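Local coordinates for protein GCN5-related N-acetyltransferase (Kribbella flavida, PDB 4MY0) that probably transfers an acetyl group from acetyl-CoA to an amine, perhaps of an aminoglycoside, as a member of the GCN5-related N-acetyltransferase family, at residues D70-M82 and L282-G295. Numbering follows the deposited sequence.
Sequences DFQQWWGGRRVPM and LRLLDAPAAIAARG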
loop_
_atom_site.group_PDB
_atom_site.type_symbol
_atom_site.label_atom_id
_atom_site.label_comp_id
_atom_site.label_asym_id
_atom_site.label_seq_id
_atom_site.Cartn_x
_atom_site.Cartn_y
_atom_site.Cartn_z
ATOM N N ASP C 70 22.460 29.067 -17.529
ATOM C CA ASP C 70 22.277 30.103 -18.543
ATOM C C ASP C 70 21.146 29.709 -19.494
ATOM O O ASP C 70 21.387 29.260 -20.617
ATOM C CB ASP C 70 23.581 30.331 -19.324
ATOM C CG ASP C 70 24.174 29.038 -19.863
ATOM O OD1 ASP C 70 23.965 27.974 -19.232
ATOM O OD2 ASP C 70 24.843 29.087 -20.921
ATOM N N PHE C 71 19.906 29.858 -19.038
ATOM C CA PHE C 71 18.752 29.467 -19.848
ATOM C C PHE C 71 18.265 30.628 -20.687
ATOM O O PHE C 71 18.721 31.756 -20.521
ATOM C CB PHE C 71 17.577 29.084 -18.953
ATOM C CG PHE C 71 17.719 27.759 -18.258
ATOM C CD1 PHE C 71 18.211 26.647 -18.925
ATOM C CD2 PHE C 71 17.314 27.627 -16.933
ATOM C CE1 PHE C 71 18.312 25.415 -18.273
ATOM C CE2 PHE C 71 17.407 26.405 -16.270
ATOM C CZ PHE C 71 17.917 25.297 -16.941
ATOM N N GLN C 72 17.317 30.341 -21.579
ATOM C CA GLN C 72 16.374 31.349 -22.041
ATOM C C GLN C 72 15.012 30.809 -21.638
ATOM O O GLN C 72 14.875 29.606 -21.369
ATOM C CB GLN C 72 16.458 31.570 -23.556
ATOM C CG GLN C 72 17.864 31.888 -24.055
ATOM C CD GLN C 72 17.862 32.657 -25.353
ATOM O OE1 GLN C 72 17.432 33.809 -25.399
ATOM N NE2 GLN C 72 18.349 32.032 -26.419
ATOM N N GLN C 73 14.008 31.677 -21.565
ATOM C CA GLN C 73 12.668 31.220 -21.200
ATOM C C GLN C 73 11.650 31.878 -22.112
ATOM O O GLN C 73 11.720 33.081 -22.388
ATOM C CB GLN C 73 12.350 31.496 -19.728
ATOM C CG GLN C 73 11.143 30.699 -19.214
ATOM C CD GLN C 73 10.797 31.023 -17.776
ATOM O OE1 GLN C 73 11.055 32.127 -17.303
ATOM N NE2 GLN C 73 10.214 30.057 -17.073
ATOM N N TRP C 74 10.720 31.077 -22.614
ATOM C CA TRP C 74 9.703 31.606 -23.514
ATOM C C TRP C 74 8.720 32.452 -22.718
ATOM O O TRP C 74 8.272 32.039 -21.647
ATOM C CB TRP C 74 8.959 30.456 -24.190
ATOM C CG TRP C 74 9.752 29.776 -25.281
ATOM C CD1 TRP C 74 10.515 28.644 -25.171
ATOM C CD2 TRP C 74 9.841 30.189 -26.650
ATOM N NE1 TRP C 74 11.069 28.331 -26.392
ATOM C CE2 TRP C 74 10.671 29.263 -27.318
ATOM C CE3 TRP C 74 9.300 31.257 -27.375
ATOM C CZ2 TRP C 74 10.977 29.375 -28.676
ATOM C CZ3 TRP C 74 9.593 31.361 -28.726
ATOM C CH2 TRP C 74 10.426 30.427 -29.364
ATOM N N TRP C 75 8.406 33.640 -23.227
ATOM C CA TRP C 75 7.322 34.435 -22.659
ATOM C C TRP C 75 6.532 35.101 -23.772
ATOM O O TRP C 75 7.072 35.936 -24.527
ATOM C CB TRP C 75 7.849 35.458 -21.647
ATOM C CG TRP C 75 8.227 34.814 -20.335
ATOM C CD1 TRP C 75 9.494 34.548 -19.886
ATOM C CD2 TRP C 75 7.333 34.331 -19.323
ATOM N NE1 TRP C 75 9.438 33.948 -18.649
ATOM C CE2 TRP C 75 8.122 33.796 -18.282
ATOM C CE3 TRP C 75 5.941 34.304 -19.190
ATOM C CZ2 TRP C 75 7.565 33.239 -17.124
ATOM C CZ3 TRP C 75 5.386 33.738 -18.038
ATOM C CH2 TRP C 75 6.197 33.220 -17.023
ATOM N N GLY C 76 5.262 34.706 -23.888
ATOM C CA GLY C 76 4.409 35.161 -24.977
ATOM C C GLY C 76 5.025 34.916 -26.337
ATOM O O GLY C 76 4.938 35.759 -27.231
ATOM N N GLY C 77 5.669 33.764 -26.508
ATOM C CA GLY C 77 6.219 33.422 -27.810
ATOM C C GLY C 77 7.521 34.125 -28.189
ATOM O O GLY C 77 7.917 34.103 -29.352
ATOM N N ARG C 78 8.191 34.740 -27.214
ATOM C CA ARG C 78 9.550 35.240 -27.433
ATOM C C ARG C 78 10.527 34.690 -26.380
ATOM O O ARG C 78 10.127 34.365 -25.256
ATOM C CB ARG C 78 9.577 36.773 -27.468
ATOM C CG ARG C 78 8.782 37.382 -28.625
ATOM C CD ARG C 78 9.483 38.608 -29.216
ATOM N NE ARG C 78 9.397 39.777 -28.348
ATOM C CZ ARG C 78 10.369 40.676 -28.188
ATOM N NH1 ARG C 78 11.526 40.547 -28.824
ATOM N NH2 ARG C 78 10.188 41.704 -27.374
ATOM N N ARG C 79 11.805 34.584 -26.741
ATOM C CA ARG C 79 12.817 34.037 -25.828
ATOM C C ARG C 79 13.421 35.123 -24.949
ATOM O O ARG C 79 13.886 36.139 -25.453
ATOM C CB ARG C 79 13.949 33.356 -26.606
ATOM C CG ARG C 79 13.523 32.174 -27.477
ATOM C CD ARG C 79 14.710 31.736 -28.324
ATOM N NE ARG C 79 14.359 30.732 -29.314
ATOM C CZ ARG C 79 13.799 31.008 -30.489
ATOM N NH1 ARG C 79 13.509 32.264 -30.814
ATOM N NH2 ARG C 79 13.513 30.023 -31.335
ATOM N N VAL C 80 13.423 34.906 -23.641
ATOM C CA VAL C 80 13.973 35.879 -22.708
ATOM C C VAL C 80 15.114 35.221 -21.934
ATOM O O VAL C 80 14.922 34.146 -21.358
ATOM C CB VAL C 80 12.895 36.345 -21.702
ATOM C CG1 VAL C 80 13.410 37.507 -20.846
ATOM C CG2 VAL C 80 11.596 36.724 -22.436
ATOM N N PRO C 81 16.309 35.852 -21.933
ATOM C CA PRO C 81 17.439 35.273 -21.182
ATOM C C PRO C 81 17.047 35.109 -19.714
ATOM O O PRO C 81 16.359 35.981 -19.168
ATOM C CB PRO C 81 18.549 36.317 -21.338
ATOM C CG PRO C 81 18.191 37.074 -22.646
ATOM C CD PRO C 81 16.667 37.115 -22.612
HETATM N N MSE C 82 17.438 34.002 -19.092
HETATM C CA MSE C 82 16.910 33.689 -17.776
HETATM C C MSE C 82 17.941 32.993 -16.905
HETATM O O MSE C 82 18.652 32.104 -17.369
HETATM C CB MSE C 82 15.655 32.819 -17.914
HETATM C CG MSE C 82 14.935 32.588 -16.593
HETATM SE SE MSE C 82 15.465 30.888 -15.792
HETATM C CE MSE C 82 14.150 29.814 -16.742
ATOM N N LEU C 282 9.413 32.752 -10.082
ATOM C CA LEU C 282 9.983 33.707 -11.022
ATOM C C LEU C 282 10.349 34.980 -10.274
ATOM O O LEU C 282 9.661 35.356 -9.319
ATOM C CB LEU C 282 8.938 34.055 -12.081
ATOM C CG LEU C 282 9.349 35.067 -13.143
ATOM C CD1 LEU C 282 10.456 34.465 -13.996
ATOM C CD2 LEU C 282 8.147 35.461 -14.000
ATOM N N ARG C 283 11.427 35.637 -10.691
ATOM C CA ARG C 283 11.715 36.992 -10.215
ATOM C C ARG C 283 12.201 37.875 -11.368
ATOM O O ARG C 283 12.977 37.415 -12.205
ATOM C CB ARG C 283 12.782 36.972 -9.116
ATOM C CG ARG C 283 12.899 38.304 -8.372
ATOM C CD ARG C 283 14.284 38.515 -7.738
ATOM N NE ARG C 283 14.202 39.414 -6.582
ATOM C CZ ARG C 283 14.041 40.735 -6.663
ATOM N NH1 ARG C 283 13.941 41.333 -7.848
ATOM N NH2 ARG C 283 13.970 41.467 -5.556
ATOM N N LEU C 284 11.752 39.129 -11.424
ATOM C CA LEU C 284 12.333 40.076 -12.380
ATOM C C LEU C 284 13.592 40.733 -11.781
ATOM O O LEU C 284 13.565 41.233 -10.651
ATOM C CB LEU C 284 11.331 41.160 -12.797
ATOM C CG LEU C 284 9.981 40.829 -13.444
ATOM C CD1 LEU C 284 9.649 41.849 -14.516
ATOM C CD2 LEU C 284 9.866 39.406 -13.985
ATOM N N LEU C 285 14.690 40.721 -12.530
ATOM C CA LEU C 285 15.928 41.374 -12.093
ATOM C C LEU C 285 16.150 42.736 -12.761
ATOM O O LEU C 285 16.802 43.617 -12.189
ATOM C CB LEU C 285 17.136 40.486 -12.389
ATOM C CG LEU C 285 17.078 39.042 -11.910
ATOM C CD1 LEU C 285 18.356 38.321 -12.294
ATOM C CD2 LEU C 285 16.865 39.015 -10.412
ATOM N N ASP C 286 15.645 42.882 -13.988
ATOM C CA ASP C 286 15.756 44.136 -14.741
ATOM C C ASP C 286 14.429 44.308 -15.489
ATOM O O ASP C 286 14.299 43.885 -16.639
ATOM C CB ASP C 286 16.950 44.062 -15.717
ATOM C CG ASP C 286 17.078 45.301 -16.627
ATOM O OD1 ASP C 286 18.128 45.419 -17.299
ATOM O OD2 ASP C 286 16.152 46.149 -16.693
ATOM N N ALA C 287 13.451 44.931 -14.837
ATOM C CA ALA C 287 12.090 44.972 -15.370
ATOM C C ALA C 287 11.932 45.614 -16.756
ATOM O O ALA C 287 11.201 45.072 -17.588
ATOM C CB ALA C 287 11.111 45.592 -14.353
ATOM N N PRO C 288 12.599 46.765 -17.016
ATOM C CA PRO C 288 12.453 47.302 -18.376
ATOM C C PRO C 288 12.921 46.313 -19.432
ATOM O O PRO C 288 12.271 46.188 -20.475
ATOM C CB PRO C 288 13.361 48.544 -18.372
ATOM C CG PRO C 288 13.343 49.002 -16.947
ATOM C CD PRO C 288 13.287 47.720 -16.121
ATOM N N ALA C 289 14.018 45.609 -19.163
ATOM C CA ALA C 289 14.573 44.689 -20.156
ATOM C C ALA C 289 13.724 43.430 -20.254
ATOM O O ALA C 289 13.577 42.860 -21.329
ATOM C CB ALA C 289 16.028 44.338 -19.832
ATOM N N ALA C 290 13.173 42.988 -19.127
ATOM C CA ALA C 290 12.246 41.851 -19.129
ATOM C C ALA C 290 10.982 42.172 -19.948
ATOM O O ALA C 290 10.456 41.323 -20.685
ATOM C CB ALA C 290 11.864 41.474 -17.685
ATOM N N ILE C 291 10.480 43.392 -19.796
ATOM C CA ILE C 291 9.287 43.801 -20.526
ATOM C C ILE C 291 9.610 43.927 -22.019
ATOM O O ILE C 291 8.847 43.466 -22.872
ATOM C CB ILE C 291 8.728 45.140 -20.001
ATOM C CG1 ILE C 291 8.048 44.952 -18.639
ATOM C CG2 ILE C 291 7.784 45.768 -21.046
ATOM C CD1 ILE C 291 6.892 43.915 -18.654
ATOM N N ALA C 292 10.753 44.540 -22.324
ATOM C CA ALA C 292 11.171 44.747 -23.707
ATOM C C ALA C 292 11.317 43.437 -24.469
ATOM O O ALA C 292 11.086 43.396 -25.673
ATOM C CB ALA C 292 12.480 45.533 -23.762
ATOM N N ALA C 293 11.700 42.368 -23.774
ATOM C CA ALA C 293 11.939 41.088 -24.447
ATOM C C ALA C 293 10.701 40.177 -24.488
ATOM O O ALA C 293 10.687 39.182 -25.218
ATOM C CB ALA C 293 13.117 40.369 -23.809
ATOM N N ARG C 294 9.671 40.514 -23.705
ATOM C CA ARG C 294 8.469 39.687 -23.607
ATOM C C ARG C 294 7.603 39.791 -24.861
ATOM O O ARG C 294 7.548 40.842 -25.494
ATOM C CB ARG C 294 7.625 40.105 -22.393
ATOM C CG ARG C 294 6.585 39.049 -21.974
ATOM C CD ARG C 294 5.686 39.549 -20.860
ATOM N NE ARG C 294 4.983 38.476 -20.137
ATOM C CZ ARG C 294 3.863 37.894 -20.569
ATOM N NH1 ARG C 294 3.332 38.266 -21.729
ATOM N NH2 ARG C 294 3.266 36.942 -19.851
ATOM N N GLY C 295 6.928 38.705 -25.227
ATOM C CA GLY C 295 5.872 38.804 -26.230
ATOM C C GLY C 295 4.606 39.217 -25.502
ATOM O O GLY C 295 4.423 38.850 -24.340
HETATM O O HOH W 1 8.040 43.446 -25.740
HETATM O O HOH W 2 12.827 38.381 -26.459
#
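Trp75 meets both Arg294 and Leu282, which lie on the same side of its indole plane, at different parts of the ring. Its CG stands beside the backbone N and anti to the carbonyl carbon (chi1 -75°), and the indole then reaches Leu282 CD2 with CZ2 and Arg294 NH2 with CE3. Arg294 crosses it obliquely, with CG 3.8 Å from Trp75 CB. The guanidinium and indole planes are 35° apart. Arg294 NH2 also donates to Tyr352 O, and its guanidinium makes a cation-pi contact with the Tyr352 ring. The side chains of Trp75 and Leu282 point against each other, and Leu282 CD2 comes to 3.9 Å from Trp75 CZ2. The indole NE1 donates to Gln73 OE1 at 2.8 Å, from above the carbonyl plane and not on a lone pair. Replacing the indole by an alanine's methyl would probably open a gap beside Leu282 CD2 and Arg294 and leave Gln73 OE1 without its NE1 donor.

Gly295 N donates to Trp75 O at 2.9 Å, with an N-H...O angle of 158°. Arg78 N reaches the same oxygen from the other face of its plane, so two donors grip it. Gly295 CA makes a CA-H...O contact with Gly76 O.

Arg78 is bent at chi2 and chi3, and its guanidinium reaches the carbonyls of Ala292 to Arg294. Ala293 O lies over one face. At the edge, NH2 makes weak bonds to Ala292 O and Arg294 O and donates to water 1. Water 2 links Arg79 O to Ala293 O. Val80 CG1 meets Ala293 CB at 4.1 Å.

The arrangement is a beta hairpin with a type I' turn, Trp75 to Arg78, packed against helix 287-293 and the residues that follow. It brings a hairpin of the first GNAT domain against strand 274-284, in the second GNAT region, and helix 287-293, in the region assigned to the sterol carrier protein family.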